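Long-range contacts in hemolysin-related protein (Vibrio cholerae serotype O1, PDB 5V6F), which binds mannotriose through its second beta-prism lectin domain, the part described here, and so probably attaches to mammalian glycans: residues F31-I36 / W129-F134; V68-G73 / Y80-I85; T12-R17 / Q121-T126; M25-G30 / A58-D63. All coordinates share one frame; numbering follows the deposited sequence.

This second beta-prism domain is built of three four-stranded antiparallel sheets. Contacts 2, 3 and 4 each lie within a different one of them. Contact 1 ties the sheet of contact 4 to that of contact 3 near the middle of the domain, its centre about 8 Å from that of contact 2, 11 Å from contact 3 and 12 Å from contact 4. Along the chain contact 4 closes before contact 2 opens; both lie inside the loop closed by contact 3, contact 2 also inside that of contact 1, while contact 1 crosses contacts 3 and 4. The glycan is held by the loop ends of contact 1, with Gly30 of contact 4 beside it.

Contact 1. Residues F31-I36 / W129-F134; sequences FAIDAI and WLVEGF. With MAN (alpha-D-mannopyranose), chain B; BMA (beta-D-mannopyranose), chain C.
Val131 N donates a nearly straight hydrogen bond (171°) to Ile33 O at 3.0 Å, and the tight, buried half of the contact is built around it. Val131 CG2, lying beside its own backbone N (CG1 is anti to it, chi1 172°), presses on Ala35 CA at 3.6 Å and touches Ile33 CG2. CG1 meets the end of Ile36, whose CD1 goes on to Phe134 CD1 at 4.0 Å, the two side chains meeting at about a right angle. These strands belong to two different sheets of the beta-prism, inclined at 50°.

Toward the glycan, where Phe31 and Trp129 are partly exposed, packing gives way to polar bridges. Leu130 CD2 still rests 3.5 Å from Asp34 OD2, but Trp129 is linked to Asp34 through a water donating to both Asp34 OD2 and Trp129 O. Asp34 OD2 also accepts from O4 of the alpha-mannose at 2.5 Å, and Asp34 OD1 from its O6 at 2.7 Å. Phe31 N and Ala32 N donate to O5 and O6, while the Phe31 ring turns a face to C1. These bonds fit a need for unsubstituted 4- and 6-hydroxyls but do not read the C2 configuration that makes the sugar mannose.

Contact 2. Residues V68-G73 / Y80-I85; sequences VEVTSG and YHIVAI
A beta hairpin formed by strands 65-75 and 80-89 carries a classic beta bulge: Val83 and Ala84 both face Thr71. Thr71 O accepts from Val83 N at 2.9 Å and from Ala84 N at 3.1 Å, the former donor lying in the carbonyl plane. Thr71 N donates back to Ala84 O. The extra residue shifts the pairing by one, and Gly73 then pairs with His81 through two further backbone bonds, Gly73 N to His81 O and His81 N to Gly73 O, both 3.0 Å.

On one face Val70 CG1 lies 3.8 Å from Ile82 CG2, while the Val70 and Ile85 side chains lie side by side, pointing the same way, with their CG2 atoms in contact. Ser72 OG stands beside Ile82 CG1 at 3.4 Å. At the bulge Val83 CG2, set between its backbone N and carbonyl carbon (chi1 -65°), packs 3.3 Å from Thr71 O, the oxygen that accepts both amides, and touches Thr71 CG2. Thr71, Ala84 and His81 point to the other face, and His81 ND1 bonds to Glu132.

Strand 106-112 flanks 65-75 on its other edge, and Phe134 of strand 131-137 packs against Val70, Ile82 and Ile85.

Contact 3. Residues T12-R17 / Q121-T126; sequences TQQSQR and QINVWT
Ser15 N and Val124 O form the shortest bond of the contact, 2.7 Å and practically straight at 178°; Val124 N returns a bond to Ser15 O. The same two-way exchange recurs at Arg17 and Ile122. At the other end Thr126 N donates to Gln13 O at 2.9 Å, whereas the return bond from Gln13 N to Thr126 O is bent and weak.

Between these hydrogen-bonded pairs, Gln14 and Trp125 face each other as a non-hydrogen-bonded pair. Gln14 reaches out with CG anti to its backbone N (chi1 -176°) and a fully stretched chain, which lays the aliphatic part along the indole. Its CB is 3.4 Å from Trp125 NE1, and its CG makes a CH-pi contact over the five-membered ring, 4.0 Å from the centroid. Farther along, Gln14 CD is 3.6 Å from Trp125 CZ2. Thr12 O approaches the indole differently, in plane at the edge, 3.3 Å from Trp125 CD1.

This is the regular antiparallel pairing of one sheet of the beta-prism, in which 13-18 is an outermost strand and 121-126 lies between it and 131-137. Next along the same face, the amides of Gln16 and Asn123 lie alongside each other, only 15° from parallel. Their oxygens face one another without bonding; Asn123 OD1 instead accepts from Gln121 NE2 at 2.8 Å, and Asn123 ND2 donates to Gln135. On the opposite face Arg17 folds back at chi2, so that NH1 bonds to Gln16 O from above the carbonyl plane, while its NE is bonded to Asn42 O.

Contact 4. Residues M25-G30 / A58-D63; sequences MYLRSG and APIALD. With MAN (alpha-D-mannopyranose), chain B.
Met25 leaves the backbone with CG anti to N (chi1 -180°) and stays extended to its tip, so its successive atoms meet different neighbours. CB lies 3.8 Å from Leu62 CD2 and 4.2 Å from Ile60 CB, the leucine coming across at about a right angle. CG passes Ile122 CD1 of the adjoining sheet, SD is 4.1 Å from Leu62 CD2, and the terminal CE arrives at Ile36 CG2 on strand 33-37.

The backbone of Met25 pairs antiparallel with Ile60: Met25 N donates to Ile60 O at 2.9 Å and Ile60 N to Met25 O at 2.8 Å. The pair joins strand 24-29 to the outermost strand 55-61 in one sheet of the beta-prism. Next to it a water bridges the segments, accepting from Leu27 N and donating weakly to Ala58 O, before the strands pair again through Arg57 and Val55.

On the other face Tyr26 holds Pro59. Pro59 CB sits 3.7 Å from the centroid of the phenol ring, 14° off the normal, a clear CH-pi contact. Leu27 returns to the face of Met25, where its CD1 meets Ile60 CG1 and strand 80-89 adds Phe87. Strand 24-29 then runs on to Gly30 in the glycan pocket.

Contact 1. Residues F31-I36 / W129-F134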
# COMPACT_ATOMS: atom_id res chain seq x y z
N PHE A 31 1.89 -6.85 -10.77
CA PHE A 31 0.51 -6.66 -11.18
C PHE A 31 -0.40 -6.33 -10.01
O PHE A 31 -1.57 -5.99 -10.23
CB PHE A 31 -0.04 -7.90 -11.89
CG PHE A 31 0.59 -8.20 -13.23
CD1 PHE A 31 1.63 -7.43 -13.73
CD2 PHE A 31 0.13 -9.26 -13.99
CE1 PHE A 31 2.20 -7.71 -14.95
CE2 PHE A 31 0.70 -9.55 -15.22
CZ PHE A 31 1.74 -8.77 -15.70
N ALA A 32 0.10 -6.44 -8.78
CA ALA A 32 -0.65 -6.12 -7.58
C ALA A 32 0.33 -5.52 -6.57
O ALA A 32 1.49 -5.26 -6.90
CB ALA A 32 -1.37 -7.36 -7.02
N ILE A 33 -0.14 -5.29 -5.35
CA ILE A 33 0.71 -4.82 -4.27
C ILE A 33 1.13 -6.04 -3.45
O ILE A 33 0.30 -6.69 -2.80
CB ILE A 33 0.00 -3.77 -3.40
CG1 ILE A 33 -0.39 -2.54 -4.24
CG2 ILE A 33 0.89 -3.36 -2.22
CD1 ILE A 33 0.75 -1.86 -4.99
N ASP A 34 2.43 -6.35 -3.47
CA ASP A 34 2.94 -7.56 -2.82
C ASP A 34 3.26 -7.34 -1.34
O ASP A 34 3.02 -8.24 -0.52
CB ASP A 34 4.20 -8.06 -3.53
CG ASP A 34 3.92 -8.50 -4.96
OD1 ASP A 34 3.89 -7.64 -5.86
OD2 ASP A 34 3.74 -9.72 -5.17
N ALA A 35 3.80 -6.18 -0.98
CA ALA A 35 4.22 -5.94 0.39
C ALA A 35 4.38 -4.44 0.64
O ALA A 35 4.71 -3.68 -0.28
CB ALA A 35 5.54 -6.66 0.70
N ILE A 36 4.18 -4.04 1.89
CA ILE A 36 4.30 -2.66 2.34
C ILE A 36 5.10 -2.62 3.63
O ILE A 36 4.86 -3.42 4.54
CB ILE A 36 2.92 -2.00 2.56
CG1 ILE A 36 2.22 -1.78 1.22
CG2 ILE A 36 3.06 -0.68 3.33
CD1 ILE A 36 0.79 -1.31 1.34
N TRP A 129 0.60 -13.66 0.94
CA TRP A 129 0.85 -13.60 -0.50
C TRP A 129 0.87 -12.16 -1.00
O TRP A 129 1.88 -11.73 -1.58
CB TRP A 129 -0.20 -14.42 -1.25
CG TRP A 129 -0.06 -14.39 -2.75
CD1 TRP A 129 1.09 -14.20 -3.47
CD2 TRP A 129 -1.11 -14.56 -3.71
NE1 TRP A 129 0.81 -14.24 -4.81
CE2 TRP A 129 -0.53 -14.46 -4.99
CE3 TRP A 129 -2.49 -14.78 -3.61
CZ2 TRP A 129 -1.28 -14.57 -6.16
CZ3 TRP A 129 -3.23 -14.89 -4.77
CH2 TRP A 129 -2.62 -14.78 -6.02
N LEU A 130 -0.21 -11.41 -0.81
CA LEU A 130 -0.31 -10.03 -1.25
C LEU A 130 -0.82 -9.18 -0.09
O LEU A 130 -1.11 -9.68 1.00
CB LEU A 130 -1.24 -9.91 -2.47
CG LEU A 130 -0.83 -10.75 -3.68
CD1 LEU A 130 -1.96 -10.80 -4.69
CD2 LEU A 130 0.43 -10.20 -4.31
N VAL A 131 -0.91 -7.88 -0.34
CA VAL A 131 -1.47 -6.95 0.64
C VAL A 131 -2.97 -6.87 0.41
O VAL A 131 -3.42 -6.48 -0.68
CB VAL A 131 -0.82 -5.57 0.52
CG1 VAL A 131 -1.54 -4.55 1.41
CG2 VAL A 131 0.65 -5.66 0.90
N GLU A 132 -3.75 -7.24 1.42
CA GLU A 132 -5.19 -7.08 1.34
C GLU A 132 -5.65 -5.68 1.73
O GLU A 132 -6.64 -5.19 1.18
CB GLU A 132 -5.89 -8.11 2.22
CG GLU A 132 -5.94 -9.50 1.59
CD GLU A 132 -4.61 -10.22 1.63
OE1 GLU A 132 -4.07 -10.39 2.74
OE2 GLU A 132 -4.11 -10.62 0.56
N GLY A 133 -4.95 -5.01 2.64
CA GLY A 133 -5.36 -3.68 3.05
C GLY A 133 -4.24 -2.93 3.74
O GLY A 133 -3.23 -3.52 4.14
N PHE A 134 -4.43 -1.62 3.87
CA PHE A 134 -3.53 -0.81 4.68
C PHE A 134 -4.27 0.43 5.17
O PHE A 134 -5.33 0.80 4.66
CB PHE A 134 -2.25 -0.43 3.93
CG PHE A 134 -2.40 0.70 2.93
CD1 PHE A 134 -2.80 0.45 1.63
CD2 PHE A 134 -2.12 2.01 3.30
CE1 PHE A 134 -2.93 1.47 0.71
CE2 PHE A 134 -2.25 3.04 2.38
CZ PHE A 134 -2.66 2.78 1.09
C1 MAN B . 3.51 -10.33 -11.19
C2 MAN B . 4.96 -10.46 -10.74
C3 MAN B . 4.99 -11.14 -9.38
C4 MAN B . 4.03 -10.44 -8.38
C5 MAN B . 2.61 -10.27 -8.99
C6 MAN B . 1.66 -9.44 -8.13
O2 MAN B . 5.56 -9.18 -10.55
O3 MAN B . 6.31 -11.19 -8.86
O4 MAN B . 3.92 -11.22 -7.20
O5 MAN B . 2.72 -9.63 -10.27
O6 MAN B . 2.25 -8.16 -7.89
C1 BMA C . 1.31 -14.85 -13.57
C2 BMA C . 1.55 -15.83 -12.43
C3 BMA C . 0.99 -15.24 -11.11
C4 BMA C . 1.40 -13.78 -10.90
C5 BMA C . 1.18 -12.95 -12.17
C6 BMA C . 1.75 -11.56 -12.08
O1 BMA C . 1.95 -15.34 -14.72
O2 BMA C . 2.95 -16.05 -12.24
O3 BMA C . 1.40 -15.97 -9.98
O4 BMA C . 0.64 -13.23 -9.80
O5 BMA C . 1.85 -13.60 -13.27
O6 BMA C . 3.02 -11.65 -11.45
O HOH W 1 3.65 -11.96 -3.61

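Contact 2. Residues V68-G73 / Y80-I85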
# COMPACT_ATOMS: atom_id res chain seq x y z
N VAL A 68 -3.92 9.47 -1.79
CA VAL A 68 -3.80 8.15 -2.39
C VAL A 68 -5.10 7.82 -3.11
O VAL A 68 -6.19 8.25 -2.71
CB VAL A 68 -3.47 7.06 -1.36
CG1 VAL A 68 -2.08 7.28 -0.78
CG2 VAL A 68 -4.51 7.02 -0.24
N GLU A 69 -4.97 7.06 -4.18
CA GLU A 69 -6.09 6.47 -4.92
C GLU A 69 -5.80 4.98 -4.97
O GLU A 69 -4.87 4.56 -5.66
CB GLU A 69 -6.20 7.08 -6.31
CG GLU A 69 -7.40 6.65 -7.13
CD GLU A 69 -7.44 7.36 -8.47
OE1 GLU A 69 -6.81 6.86 -9.43
OE2 GLU A 69 -8.08 8.43 -8.56
N VAL A 70 -6.55 4.20 -4.21
CA VAL A 70 -6.26 2.79 -3.98
C VAL A 70 -7.27 1.96 -4.76
O VAL A 70 -8.48 2.09 -4.54
CB VAL A 70 -6.30 2.43 -2.49
CG1 VAL A 70 -5.97 0.95 -2.28
CG2 VAL A 70 -5.34 3.31 -1.71
N THR A 71 -6.78 1.11 -5.66
CA THR A 71 -7.63 0.20 -6.42
C THR A 71 -7.49 -1.20 -5.83
O THR A 71 -6.38 -1.73 -5.72
CB THR A 71 -7.27 0.21 -7.90
OG1 THR A 71 -7.34 1.55 -8.40
CG2 THR A 71 -8.23 -0.67 -8.70
N SER A 72 -8.62 -1.79 -5.46
CA SER A 72 -8.66 -3.14 -4.92
C SER A 72 -9.66 -3.95 -5.74
O SER A 72 -10.54 -3.39 -6.39
CB SER A 72 -9.08 -3.15 -3.44
OG SER A 72 -8.28 -2.26 -2.67
N GLY A 73 -9.52 -5.27 -5.71
CA GLY A 73 -10.48 -6.10 -6.40
C GLY A 73 -10.13 -7.57 -6.33
O GLY A 73 -9.25 -7.99 -5.59
N TYR A 80 -9.29 -11.33 -3.05
CA TYR A 80 -9.48 -9.89 -3.01
C TYR A 80 -8.26 -9.25 -2.34
O TYR A 80 -7.95 -9.56 -1.19
CB TYR A 80 -10.76 -9.53 -2.26
CG TYR A 80 -12.01 -9.69 -3.10
CD1 TYR A 80 -12.47 -8.66 -3.90
CD2 TYR A 80 -12.71 -10.89 -3.11
CE1 TYR A 80 -13.61 -8.81 -4.68
CE2 TYR A 80 -13.85 -11.05 -3.88
CZ TYR A 80 -14.29 -10.01 -4.66
OH TYR A 80 -15.42 -10.15 -5.43
N HIS A 81 -7.59 -8.35 -3.06
CA HIS A 81 -6.42 -7.67 -2.54
C HIS A 81 -6.37 -6.26 -3.09
O HIS A 81 -7.15 -5.88 -3.96
CB HIS A 81 -5.11 -8.39 -2.91
CG HIS A 81 -5.21 -9.88 -2.95
ND1 HIS A 81 -4.93 -10.67 -1.85
CD2 HIS A 81 -5.53 -10.73 -3.95
CE1 HIS A 81 -5.08 -11.94 -2.18
NE2 HIS A 81 -5.44 -12.01 -3.45
N ILE A 82 -5.41 -5.48 -2.58
CA ILE A 82 -5.05 -4.22 -3.20
C ILE A 82 -4.18 -4.53 -4.41
O ILE A 82 -3.17 -5.24 -4.30
CB ILE A 82 -4.32 -3.31 -2.20
CG1 ILE A 82 -5.29 -2.88 -1.09
CG2 ILE A 82 -3.70 -2.09 -2.92
CD1 ILE A 82 -4.68 -1.97 -0.02
N VAL A 83 -4.57 -4.00 -5.57
CA VAL A 83 -3.83 -4.25 -6.80
C VAL A 83 -3.07 -3.03 -7.30
O VAL A 83 -2.08 -3.19 -8.02
CB VAL A 83 -4.74 -4.81 -7.91
CG1 VAL A 83 -5.27 -6.19 -7.50
CG2 VAL A 83 -5.89 -3.86 -8.23
N ALA A 84 -3.48 -1.81 -6.92
CA ALA A 84 -2.77 -0.63 -7.36
C ALA A 84 -2.96 0.49 -6.35
O ALA A 84 -4.01 0.61 -5.71
CB ALA A 84 -3.26 -0.16 -8.74
N ILE A 85 -1.91 1.31 -6.21
CA ILE A 85 -1.98 2.54 -5.42
C ILE A 85 -1.36 3.65 -6.24
O ILE A 85 -0.20 3.55 -6.67
CB ILE A 85 -1.25 2.43 -4.07
CG1 ILE A 85 -1.72 1.21 -3.28
CG2 ILE A 85 -1.49 3.70 -3.25
CD1 ILE A 85 -0.81 0.86 -2.13

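Contact 3. Residues T12-R17 / Q121-T126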
# COMPACT_ATOMS: atom_id res chain seq x y z
N THR A 12 -7.52 -10.64 6.67
CA THR A 12 -6.30 -11.39 6.95
C THR A 12 -5.55 -10.74 8.12
O THR A 12 -6.10 -9.90 8.83
CB THR A 12 -5.46 -11.48 5.68
OG1 THR A 12 -5.28 -10.17 5.14
CG2 THR A 12 -6.14 -12.38 4.66
N GLN A 13 -4.30 -11.13 8.31
CA GLN A 13 -3.58 -10.80 9.54
C GLN A 13 -3.04 -9.37 9.52
O GLN A 13 -2.47 -8.92 8.52
CB GLN A 13 -2.43 -11.78 9.76
CG GLN A 13 -2.88 -13.20 10.05
CD GLN A 13 -3.05 -14.02 8.80
OE1 GLN A 13 -2.19 -14.02 7.92
NE2 GLN A 13 -4.17 -14.74 8.70
N GLN A 14 -3.18 -8.69 10.65
CA GLN A 14 -2.78 -7.29 10.76
C GLN A 14 -1.36 -7.16 11.31
O GLN A 14 -1.04 -7.71 12.37
CB GLN A 14 -3.75 -6.53 11.67
CG GLN A 14 -3.43 -5.04 11.76
CD GLN A 14 -4.36 -4.29 12.69
OE1 GLN A 14 -5.40 -4.78 13.09
NE2 GLN A 14 -3.96 -3.07 13.03
N SER A 15 -0.52 -6.42 10.59
CA SER A 15 0.78 -6.00 11.07
C SER A 15 0.80 -4.48 11.19
O SER A 15 0.01 -3.78 10.56
CB SER A 15 1.91 -6.47 10.14
OG SER A 15 2.02 -7.89 10.13
N GLN A 16 1.71 -3.99 12.02
CA GLN A 16 1.80 -2.56 12.31
C GLN A 16 3.24 -2.12 12.10
O GLN A 16 4.16 -2.69 12.69
CB GLN A 16 1.31 -2.26 13.73
CG GLN A 16 -0.08 -2.87 13.98
CD GLN A 16 -0.82 -2.33 15.20
OE1 GLN A 16 -2.01 -2.00 15.12
NE2 GLN A 16 -0.12 -2.25 16.32
N ARG A 17 3.44 -1.13 11.23
CA ARG A 17 4.78 -0.67 10.86
C ARG A 17 4.91 0.81 11.18
O ARG A 17 4.23 1.65 10.57
CB ARG A 17 5.07 -0.96 9.39
CG ARG A 17 5.25 -2.46 9.09
CD ARG A 17 6.47 -3.04 9.83
NE ARG A 17 6.64 -4.47 9.63
CZ ARG A 17 6.20 -5.42 10.46
NH1 ARG A 17 5.54 -5.11 11.56
NH2 ARG A 17 6.42 -6.69 10.17
N GLN A 121 2.26 5.70 11.54
CA GLN A 121 2.22 4.25 11.49
C GLN A 121 1.37 3.83 10.30
O GLN A 121 0.42 4.53 9.93
CB GLN A 121 1.67 3.68 12.81
CG GLN A 121 1.51 2.16 12.86
CD GLN A 121 1.08 1.69 14.24
OE1 GLN A 121 1.82 1.83 15.21
NE2 GLN A 121 -0.12 1.12 14.32
N ILE A 122 1.75 2.72 9.69
CA ILE A 122 0.97 2.09 8.64
C ILE A 122 0.55 0.72 9.16
O ILE A 122 1.41 -0.09 9.53
CB ILE A 122 1.74 1.95 7.32
CG1 ILE A 122 2.36 3.29 6.91
CG2 ILE A 122 0.81 1.42 6.22
CD1 ILE A 122 3.25 3.20 5.67
N ASN A 123 -0.75 0.48 9.21
CA ASN A 123 -1.26 -0.86 9.46
C ASN A 123 -1.41 -1.56 8.12
O ASN A 123 -1.85 -0.95 7.14
CB ASN A 123 -2.60 -0.81 10.20
CG ASN A 123 -2.49 -0.14 11.56
OD1 ASN A 123 -1.48 -0.28 12.25
ND2 ASN A 123 -3.52 0.59 11.94
N VAL A 124 -0.99 -2.82 8.06
CA VAL A 124 -0.98 -3.59 6.83
C VAL A 124 -1.61 -4.95 7.11
O VAL A 124 -1.23 -5.62 8.08
CB VAL A 124 0.44 -3.78 6.27
CG1 VAL A 124 0.39 -4.49 4.92
CG2 VAL A 124 1.15 -2.44 6.15
N TRP A 125 -2.55 -5.35 6.27
CA TRP A 125 -3.20 -6.65 6.37
C TRP A 125 -2.71 -7.54 5.24
O TRP A 125 -2.79 -7.16 4.07
CB TRP A 125 -4.73 -6.51 6.32
CG TRP A 125 -5.32 -5.92 7.56
CD1 TRP A 125 -5.91 -6.60 8.59
CD2 TRP A 125 -5.37 -4.53 7.93
NE1 TRP A 125 -6.34 -5.73 9.56
CE2 TRP A 125 -6.02 -4.45 9.18
CE3 TRP A 125 -4.93 -3.35 7.31
CZ2 TRP A 125 -6.23 -3.24 9.83
CZ3 TRP A 125 -5.16 -2.15 7.96
CH2 TRP A 125 -5.80 -2.10 9.21
N THR A 126 -2.18 -8.71 5.60
CA THR A 126 -1.72 -9.68 4.61
C THR A 126 -1.98 -11.08 5.14
O THR A 126 -1.89 -11.33 6.35
CB THR A 126 -0.22 -9.53 4.29
OG1 THR A 126 0.14 -10.47 3.27
CG2 THR A 126 0.65 -9.76 5.53

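Contact 4. Residues M25-G30 / A58-D63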
# COMPACT_ATOMS: atom_id res chain seq x y z
N MET A 25 7.73 5.14 3.01
CA MET A 25 6.90 3.96 2.80
C MET A 25 7.50 3.17 1.65
O MET A 25 7.68 3.70 0.55
CB MET A 25 5.45 4.37 2.49
CG MET A 25 4.50 3.22 2.26
SD MET A 25 2.90 3.87 1.76
CE MET A 25 1.94 2.36 1.63
N TYR A 26 7.82 1.90 1.91
CA TYR A 26 8.41 1.01 0.91
C TYR A 26 7.38 -0.00 0.45
O TYR A 26 6.58 -0.50 1.25
CB TYR A 26 9.63 0.28 1.48
CG TYR A 26 10.89 1.12 1.55
CD1 TYR A 26 11.19 1.87 2.68
CD2 TYR A 26 11.79 1.14 0.49
CE1 TYR A 26 12.35 2.63 2.74
CE2 TYR A 26 12.95 1.90 0.55
CZ TYR A 26 13.22 2.64 1.67
OH TYR A 26 14.37 3.40 1.74
N LEU A 27 7.40 -0.32 -0.84
CA LEU A 27 6.47 -1.27 -1.42
C LEU A 27 7.20 -2.18 -2.40
O LEU A 27 8.09 -1.74 -3.13
CB LEU A 27 5.33 -0.57 -2.17
CG LEU A 27 4.44 0.38 -1.36
CD1 LEU A 27 4.98 1.80 -1.41
CD2 LEU A 27 3.01 0.30 -1.87
N ARG A 28 6.82 -3.46 -2.39
CA ARG A 28 7.07 -4.37 -3.50
C ARG A 28 5.78 -4.51 -4.29
O ARG A 28 4.71 -4.69 -3.70
CB ARG A 28 7.56 -5.73 -3.01
CG ARG A 28 9.05 -5.78 -2.70
CD ARG A 28 9.55 -7.21 -2.52
NE ARG A 28 9.36 -7.71 -1.15
CZ ARG A 28 8.39 -8.55 -0.77
NH1 ARG A 28 7.49 -9.01 -1.63
NH2 ARG A 28 8.33 -8.93 0.50
N SER A 29 5.87 -4.43 -5.61
CA SER A 29 4.68 -4.48 -6.44
C SER A 29 5.01 -5.09 -7.79
O SER A 29 6.15 -5.08 -8.25
CB SER A 29 4.06 -3.08 -6.62
OG SER A 29 4.91 -2.23 -7.38
N GLY A 30 3.97 -5.64 -8.41
CA GLY A 30 4.01 -6.13 -9.78
C GLY A 30 2.68 -5.82 -10.45
O GLY A 30 2.37 -4.65 -10.67
N ALA A 58 10.91 2.49 -5.63
CA ALA A 58 11.40 3.66 -4.94
C ALA A 58 10.44 4.02 -3.82
O ALA A 58 9.22 3.93 -3.99
CB ALA A 58 11.56 4.83 -5.91
N PRO A 59 10.94 4.43 -2.65
CA PRO A 59 10.04 4.70 -1.52
C PRO A 59 9.21 5.95 -1.74
O PRO A 59 9.58 6.87 -2.47
CB PRO A 59 11.00 4.87 -0.34
CG PRO A 59 12.27 5.31 -0.95
CD PRO A 59 12.35 4.62 -2.28
N ILE A 60 8.06 5.97 -1.07
CA ILE A 60 7.17 7.12 -1.05
C ILE A 60 7.52 7.97 0.16
O ILE A 60 7.55 7.48 1.30
CB ILE A 60 5.70 6.67 -1.00
CG1 ILE A 60 5.38 5.74 -2.17
CG2 ILE A 60 4.77 7.87 -0.99
CD1 ILE A 60 5.57 6.35 -3.54
N ALA A 61 7.80 9.25 -0.07
CA ALA A 61 8.08 10.19 1.01
C ALA A 61 6.76 10.59 1.64
O ALA A 61 6.00 11.39 1.08
CB ALA A 61 8.85 11.40 0.49
N LEU A 62 6.47 10.04 2.82
CA LEU A 62 5.17 10.25 3.44
C LEU A 62 4.96 11.69 3.88
O LEU A 62 3.81 12.15 3.96
CB LEU A 62 5.00 9.32 4.64
CG LEU A 62 4.90 7.83 4.30
CD1 LEU A 62 4.85 7.01 5.57
CD2 LEU A 62 3.69 7.55 3.42
N ASP A 63 6.04 12.41 4.20
CA ASP A 63 5.90 13.82 4.52
C ASP A 63 5.56 14.64 3.29
O ASP A 63 5.14 15.79 3.41
CB ASP A 63 7.18 14.35 5.17
CG ASP A 63 8.40 14.14 4.29
OD1 ASP A 63 8.52 13.06 3.69
OD2 ASP A 63 9.23 15.07 4.21
C1 MAN B . 3.51 -10.33 -11.19
C2 MAN B . 4.96 -10.46 -10.74
C3 MAN B . 4.99 -11.14 -9.38
C4 MAN B . 4.03 -10.44 -8.38
C5 MAN B . 2.61 -10.27 -8.99
C6 MAN B . 1.66 -9.44 -8.13
O2 MAN B . 5.56 -9.18 -10.55
O3 MAN B . 6.31 -11.19 -8.86
O4 MAN B . 3.92 -11.22 -7.20
O5 MAN B . 2.72 -9.63 -10.27
O6 MAN B . 2.25 -8.16 -7.89
O HOH W 2 8.77 1.65 -2.39